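Local coordinates for protein alpha-rhamnosidase (Dictyoglomus thermophilum, PDB 6I60) that probably hydrolyses terminal non-reducing alpha-L-rhamnose residues from alpha-L-rhamnosides, as a bacterial alpha-L-rhamnosidase glycoside hydrolase, at residues R832-V837 with K858-R863; I848-P853 with E895-K900. All coordinates share one frame; numbering follows the deposited sequence.

In the fold
The two contacts lie side by side, their centres about 10 Å apart, near the junction of the helical glycosidase domain and the C-terminal beta domain. Along the chain their segments alternate: 832-837, 848-853, 858-863, 895-900. Interaction 1 sets the end of helix 826-835 on strand 859-866 of the antiparallel sheet; interaction 2 pairs strands 846-849 and 893-899 of the mixed sheet. A probable hydrogen bond of 2.7 Å from Glu850 N to Gly836 O joins them directly, and Ala835 O packs against Pro851 CB. The polypeptide thus moves from helix to mixed sheet to antiparallel sheet and back, tying the beta-sandwich to helix 826-835 of the glycosidase domain.

Interaction 1. Residues R832-V837 with K858-R863; sequences RVIAGV and KYAKAR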
loop_
_atom_site.group_PDB
_atom_site.type_symbol
_atom_site.label_atom_id
_atom_site.label_comp_id
_atom_site.label_asym_id
_atom_site.label_seq_id
_atom_site.Cartn_x
_atom_site.Cartn_y
_atom_site.Cartn_z
ATOM N N ARG A 832 -13.992 11.611 -4.544
ATOM C CA ARG A 832 -13.895 13.061 -4.412
ATOM C C ARG A 832 -14.953 13.805 -5.221
ATOM O O ARG A 832 -15.321 14.927 -4.855
ATOM C CB ARG A 832 -12.502 13.533 -4.836
ATOM C CG ARG A 832 -11.352 12.821 -4.137
ATOM C CD ARG A 832 -9.995 13.331 -4.617
ATOM N NE ARG A 832 -10.068 13.949 -5.939
ATOM C CZ ARG A 832 -9.809 15.231 -6.183
ATOM N NH1 ARG A 832 -9.455 16.042 -5.194
ATOM N NH2 ARG A 832 -9.906 15.704 -7.419
ATOM N N VAL A 833 -15.446 13.223 -6.313
ATOM C CA VAL A 833 -16.362 13.908 -7.224
ATOM C C VAL A 833 -17.755 13.280 -7.195
ATOM O O VAL A 833 -18.737 13.947 -6.863
ATOM C CB VAL A 833 -15.791 13.950 -8.659
ATOM C CG1 VAL A 833 -16.849 14.427 -9.642
ATOM C CG2 VAL A 833 -14.572 14.853 -8.705
ATOM N N ILE A 834 -17.860 11.996 -7.545
ATOM C CA ILE A 834 -19.167 11.340 -7.600
ATOM C C ILE A 834 -19.814 11.340 -6.221
ATOM O O ILE A 834 -20.930 11.838 -6.036
ATOM C CB ILE A 834 -19.035 9.915 -8.163
ATOM C CG1 ILE A 834 -18.721 9.967 -9.660
ATOM C CG2 ILE A 834 -20.307 9.115 -7.908
ATOM C CD1 ILE A 834 -18.806 8.628 -10.348
ATOM N N ALA A 835 -19.120 10.780 -5.230
ATOM C CA ALA A 835 -19.574 10.898 -3.850
ATOM C C ALA A 835 -19.455 12.339 -3.369
ATOM O O ALA A 835 -20.446 12.957 -2.959
ATOM C CB ALA A 835 -18.775 9.954 -2.955
ATOM N N GLY A 836 -18.244 12.892 -3.415
ATOM C CA GLY A 836 -18.052 14.310 -3.196
ATOM C C GLY A 836 -17.407 14.699 -1.881
ATOM O O GLY A 836 -17.783 15.713 -1.289
ATOM N N VAL A 837 -16.435 13.921 -1.413
ATOM C CA VAL A 837 -15.699 14.239 -0.195
ATOM C C VAL A 837 -14.219 14.347 -0.548
ATOM O O VAL A 837 -13.607 13.372 -1.002
ATOM C CB VAL A 837 -15.942 13.204 0.917
ATOM C CG1 VAL A 837 -15.798 11.780 0.390
ATOM C CG2 VAL A 837 -15.003 13.456 2.087
ATOM N N LYS A 858 -28.692 8.337 -8.971
ATOM C CA LYS A 858 -29.732 8.577 -7.982
ATOM C C LYS A 858 -29.201 8.717 -6.564
ATOM O O LYS A 858 -29.778 9.469 -5.777
ATOM C CB LYS A 858 -30.771 7.449 -8.016
ATOM C CG LYS A 858 -31.355 7.182 -9.395
ATOM C CD LYS A 858 -32.571 6.268 -9.318
ATOM C CE LYS A 858 -32.184 4.806 -9.490
ATOM N NZ LYS A 858 -32.089 4.418 -10.926
ATOM N N TYR A 859 -28.120 8.020 -6.224
ATOM C CA TYR A 859 -27.542 8.101 -4.890
ATOM C C TYR A 859 -26.061 7.763 -4.968
ATOM O O TYR A 859 -25.589 7.170 -5.941
ATOM C CB TYR A 859 -28.257 7.162 -3.907
ATOM C CG TYR A 859 -28.185 5.700 -4.290
ATOM C CD1 TYR A 859 -27.093 4.920 -3.928
ATOM C CD2 TYR A 859 -29.207 5.098 -5.014
ATOM C CE1 TYR A 859 -27.018 3.587 -4.280
ATOM C CE2 TYR A 859 -29.142 3.761 -5.368
ATOM C CZ TYR A 859 -28.046 3.010 -4.996
ATOM O OH TYR A 859 -27.969 1.681 -5.342
ATOM N N ALA A 860 -25.333 8.144 -3.919
ATOM C CA ALA A 860 -23.919 7.822 -3.780
ATOM C C ALA A 860 -23.489 8.135 -2.356
ATOM O O ALA A 860 -23.980 9.094 -1.755
ATOM C CB ALA A 860 -23.058 8.606 -4.778
ATOM N N LYS A 861 -22.576 7.325 -1.824
ATOM C CA LYS A 861 -22.082 7.534 -0.472
ATOM C C LYS A 861 -20.618 7.130 -0.390
ATOM O O LYS A 861 -20.218 6.108 -0.955
ATOM C CB LYS A 861 -22.887 6.738 0.562
ATOM C CG LYS A 861 -22.141 6.541 1.878
ATOM C CD LYS A 861 -22.685 5.382 2.681
ATOM C CE LYS A 861 -22.332 5.523 4.154
ATOM N NZ LYS A 861 -23.133 4.611 5.022
ATOM N N ALA A 862 -19.832 7.937 0.317
ATOM C CA ALA A 862 -18.471 7.581 0.694
ATOM C C ALA A 862 -18.329 7.784 2.193
ATOM O O ALA A 862 -18.611 8.874 2.701
ATOM C CB ALA A 862 -17.441 8.419 -0.065
ATOM N N ARG A 863 -17.912 6.738 2.900
ATOM C CA ARG A 863 -17.641 6.810 4.330
ATOM C C ARG A 863 -16.177 6.460 4.552
ATOM O O ARG A 863 -15.745 5.354 4.212
ATOM C CB ARG A 863 -18.552 5.865 5.118
ATOM C CG ARG A 863 -18.223 5.787 6.599
ATOM C CD ARG A 863 -19.086 4.761 7.317
ATOM N NE ARG A 863 -18.525 3.413 7.244
ATOM C CZ ARG A 863 -17.520 2.975 7.998
ATOM N NH1 ARG A 863 -16.953 3.778 8.890
ATOM N NH2 ARG A 863 -17.077 1.732 7.860
#
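With chi1 at -71°, Ile834 turns CG1 anti to the carbonyl carbon and leaves CG2 opposite the backbone N, from where this methyl reaches Ala860 CB at 4.2 Å. Val837 has CG1 between its N and carbonyl carbon (chi1 48°), and that branch meets Ala862 CB at 3.8 Å. Between them Ala835 projects its methyl at the strand: its CB lies 3.5 Å from Ala862 CB, and the Ala835 and Ala860 CA atoms are 5.3 Å apart. The side-chain contacts are all apolar, and no hydrogen bond joins the segments. The alanines at the centre are consistent with the close backbone approach: Ala860 and Ala862 point at the helix end, while the intervening Lys861 points away, as alternation along a strand requires. Gly836, with a positive phi of 108°, takes the chain out of the helix, and Val837 then rejoins the same alanine face. Around this patch, strand 466-470 contributes Phe468, touching Ile834 and Ala835, and Cys470, touching Ile834. From strand 869-877, Trp875 NE1 hydrogen-bonds Ile834 O and Ile873 packs on Val837, so helix 826-835 ends on strand 859-866 between its two sheet neighbours, 466-470 and 869-877.

Interaction 2. Residues I848-P853 with E895-K900; sequences IFEPHP and EVHVPK
Phe849 O accepts the shortest of the backbone bonds here, from His897 N at 2.8 Å; Val896 CA, at 3.6 Å, adds only a weak CA-H...O contact. Phe849 N in turn donates to Glu895 O at 3.0 Å, so one residue bonds to the two that flank its bridge partner Val896, the pattern of parallel strands.

A second layer of polar bonds runs through side chains. Glu850 holds CG opposite its backbone N (chi1 -175°) and reaches across to the His897 ring, bringing OE1 to 3.0 Å from His897 ND1. That N-H...O angle is 159°, the carboxylate and ring planes are only 15° apart, and OE1 is met on its anti side. At the other ring nitrogen, His897 NE2 donates to the anti lone pair of Glu895 OE2 at 2.9 Å. Two carboxylates thus fix the ring's rotation and would probably favour its protonated form; Glu895 also forms a salt bridge with Arg931. Ile848 CG2 lies over one face of the His897 ring, 4.1 Å from its centroid, a CH-pi contact.

Further along, Pro899 CD packs 4.2 Å from Pro851 CG, and Pro899 CG meets Pro853 CD at 4.1 Å; Pro851 and Pro853 also pack on Trp875 of the facing sheet. On the face away from Ile848 and Glu895, Phe849 and Val896 turn toward that same sheet, Phe849 onto Ile873, Ile886 and Val888, Val896 onto Met884 and Phe939. Such parallel pairing, with strands of the facing sheet intervening in the chain, fits the C-terminal beta-sandwich of bacterial alpha-L-rhamnosidases.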
loop_
_atom_site.group_PDB
_atom_site.type_symbol
_atom_site.label_atom_id
_atom_site.label_comp_id
_atom_site.label_asym_id
_atom_site.label_seq_id
_atom_site.Cartn_x
_atom_site.Cartn_y
_atom_site.Cartn_z
ATOM N N ILE A 848 -14.355 19.182 2.355
ATOM C CA ILE A 848 -15.204 19.768 1.324
ATOM C C ILE A 848 -16.205 18.704 0.896
ATOM O O ILE A 848 -15.828 17.680 0.314
ATOM C CB ILE A 848 -14.388 20.276 0.129
ATOM C CG1 ILE A 848 -13.264 21.197 0.604
ATOM C CG2 ILE A 848 -15.285 21.006 -0.855
ATOM C CD1 ILE A 848 -12.425 21.762 -0.517
ATOM N N PHE A 849 -17.482 18.943 1.188
ATOM C CA PHE A 849 -18.570 18.045 0.799
ATOM C C PHE A 849 -19.230 18.634 -0.445
ATOM O O PHE A 849 -20.176 19.416 -0.356
ATOM C CB PHE A 849 -19.571 17.870 1.937
ATOM C CG PHE A 849 -18.986 17.246 3.174
ATOM C CD1 PHE A 849 -18.862 15.870 3.279
ATOM C CD2 PHE A 849 -18.574 18.033 4.237
ATOM C CE1 PHE A 849 -18.329 15.292 4.417
ATOM C CE2 PHE A 849 -18.041 17.461 5.377
ATOM C CZ PHE A 849 -17.920 16.087 5.467
ATOM N N GLU A 850 -18.724 18.252 -1.619
ATOM C CA GLU A 850 -19.203 18.772 -2.900
ATOM C C GLU A 850 -19.644 17.614 -3.784
ATOM O O GLU A 850 -18.853 17.099 -4.590
ATOM C CB GLU A 850 -18.125 19.605 -3.587
ATOM C CG GLU A 850 -18.583 20.276 -4.868
ATOM C CD GLU A 850 -17.433 20.875 -5.647
ATOM O OE1 GLU A 850 -16.761 21.783 -5.112
ATOM O OE2 GLU A 850 -17.197 20.434 -6.790
ATOM N N PRO A 851 -20.896 17.177 -3.678
ATOM C CA PRO A 851 -21.370 16.079 -4.522
ATOM C C PRO A 851 -21.625 16.532 -5.949
ATOM O O PRO A 851 -21.905 17.702 -6.219
ATOM C CB PRO A 851 -22.674 15.650 -3.840
ATOM C CG PRO A 851 -23.166 16.893 -3.183
ATOM C CD PRO A 851 -21.942 17.671 -2.765
ATOM N N HIS A 852 -21.521 15.577 -6.870
ATOM C CA HIS A 852 -21.719 15.825 -8.297
ATOM C C HIS A 852 -22.733 14.822 -8.828
ATOM O O HIS A 852 -22.361 13.765 -9.357
ATOM C CB HIS A 852 -20.400 15.734 -9.063
ATOM C CG HIS A 852 -19.485 16.897 -8.828
ATOM N ND1 HIS A 852 -19.113 17.764 -9.832
ATOM C CD2 HIS A 852 -18.873 17.337 -7.704
ATOM C CE1 HIS A 852 -18.309 18.688 -9.336
ATOM N NE2 HIS A 852 -18.149 18.453 -8.047
ATOM N N PRO A 853 -24.027 15.119 -8.706
ATOM C CA PRO A 853 -25.044 14.200 -9.234
ATOM C C PRO A 853 -25.229 14.361 -10.734
ATOM O O PRO A 853 -26.051 15.164 -11.187
ATOM C CB PRO A 853 -26.309 14.593 -8.460
ATOM C CG PRO A 853 -26.079 16.012 -8.015
ATOM C CD PRO A 853 -24.615 16.343 -8.136
ATOM N N GLU A 895 -17.263 22.034 4.803
ATOM C CA GLU A 895 -17.634 23.060 3.828
ATOM C C GLU A 895 -18.549 22.394 2.802
ATOM O O GLU A 895 -18.077 21.792 1.835
ATOM C CB GLU A 895 -16.397 23.674 3.181
ATOM C CG GLU A 895 -16.698 24.802 2.207
ATOM C CD GLU A 895 -15.445 25.524 1.746
ATOM O OE1 GLU A 895 -14.747 26.110 2.600
ATOM O OE2 GLU A 895 -15.160 25.505 0.528
ATOM N N VAL A 896 -19.855 22.499 3.020
ATOM C CA VAL A 896 -20.831 21.868 2.142
ATOM C C VAL A 896 -21.009 22.709 0.886
ATOM O O VAL A 896 -21.091 23.942 0.948
ATOM C CB VAL A 896 -22.168 21.673 2.878
ATOM C CG1 VAL A 896 -23.042 20.678 2.134
ATOM C CG2 VAL A 896 -21.920 21.213 4.302
ATOM N N HIS A 897 -21.071 22.042 -0.265
ATOM C CA HIS A 897 -21.285 22.686 -1.561
ATOM C C HIS A 897 -22.538 22.073 -2.175
ATOM O O HIS A 897 -22.463 21.147 -2.985
ATOM C CB HIS A 897 -20.065 22.520 -2.482
ATOM C CG HIS A 897 -18.889 23.359 -2.091
ATOM N ND1 HIS A 897 -17.752 23.450 -2.865
ATOM C CD2 HIS A 897 -18.671 24.141 -1.009
ATOM C CE1 HIS A 897 -16.885 24.254 -2.276
ATOM N NE2 HIS A 897 -17.418 24.687 -1.148
ATOM N N VAL A 898 -23.696 22.592 -1.780
ATOM C CA VAL A 898 -24.973 22.118 -2.305
ATOM C C VAL A 898 -25.133 22.636 -3.730
ATOM O O VAL A 898 -25.169 23.856 -3.945
ATOM C CB VAL A 898 -26.144 22.559 -1.412
ATOM C CG1 VAL A 898 -27.429 21.885 -1.852
ATOM C CG2 VAL A 898 -25.848 22.246 0.049
ATOM N N PRO A 899 -25.224 21.759 -4.730
ATOM C CA PRO A 899 -25.382 22.230 -6.112
ATOM C C PRO A 899 -26.793 22.729 -6.377
ATOM O O PRO A 899 -27.784 22.100 -5.994
ATOM C CB PRO A 899 -25.070 20.983 -6.948
ATOM C CG PRO A 899 -25.431 19.840 -6.057
ATOM C CD PRO A 899 -25.176 20.289 -4.640
ATOM N N LYS A 900 -26.878 23.881 -7.041
ATOM C CA LYS A 900 -28.162 24.502 -7.363
ATOM C C LYS A 900 -28.663 23.905 -8.671
ATOM O O LYS A 900 -28.304 24.350 -9.763
ATOM C CB LYS A 900 -28.024 26.018 -7.450
ATOM C CG LYS A 900 -27.065 26.618 -6.435
ATOM C CD LYS A 900 -27.327 28.101 -6.245
ATOM C CE LYS A 900 -26.661 28.922 -7.335
ATOM N NZ LYS A 900 -26.551 30.357 -6.953
#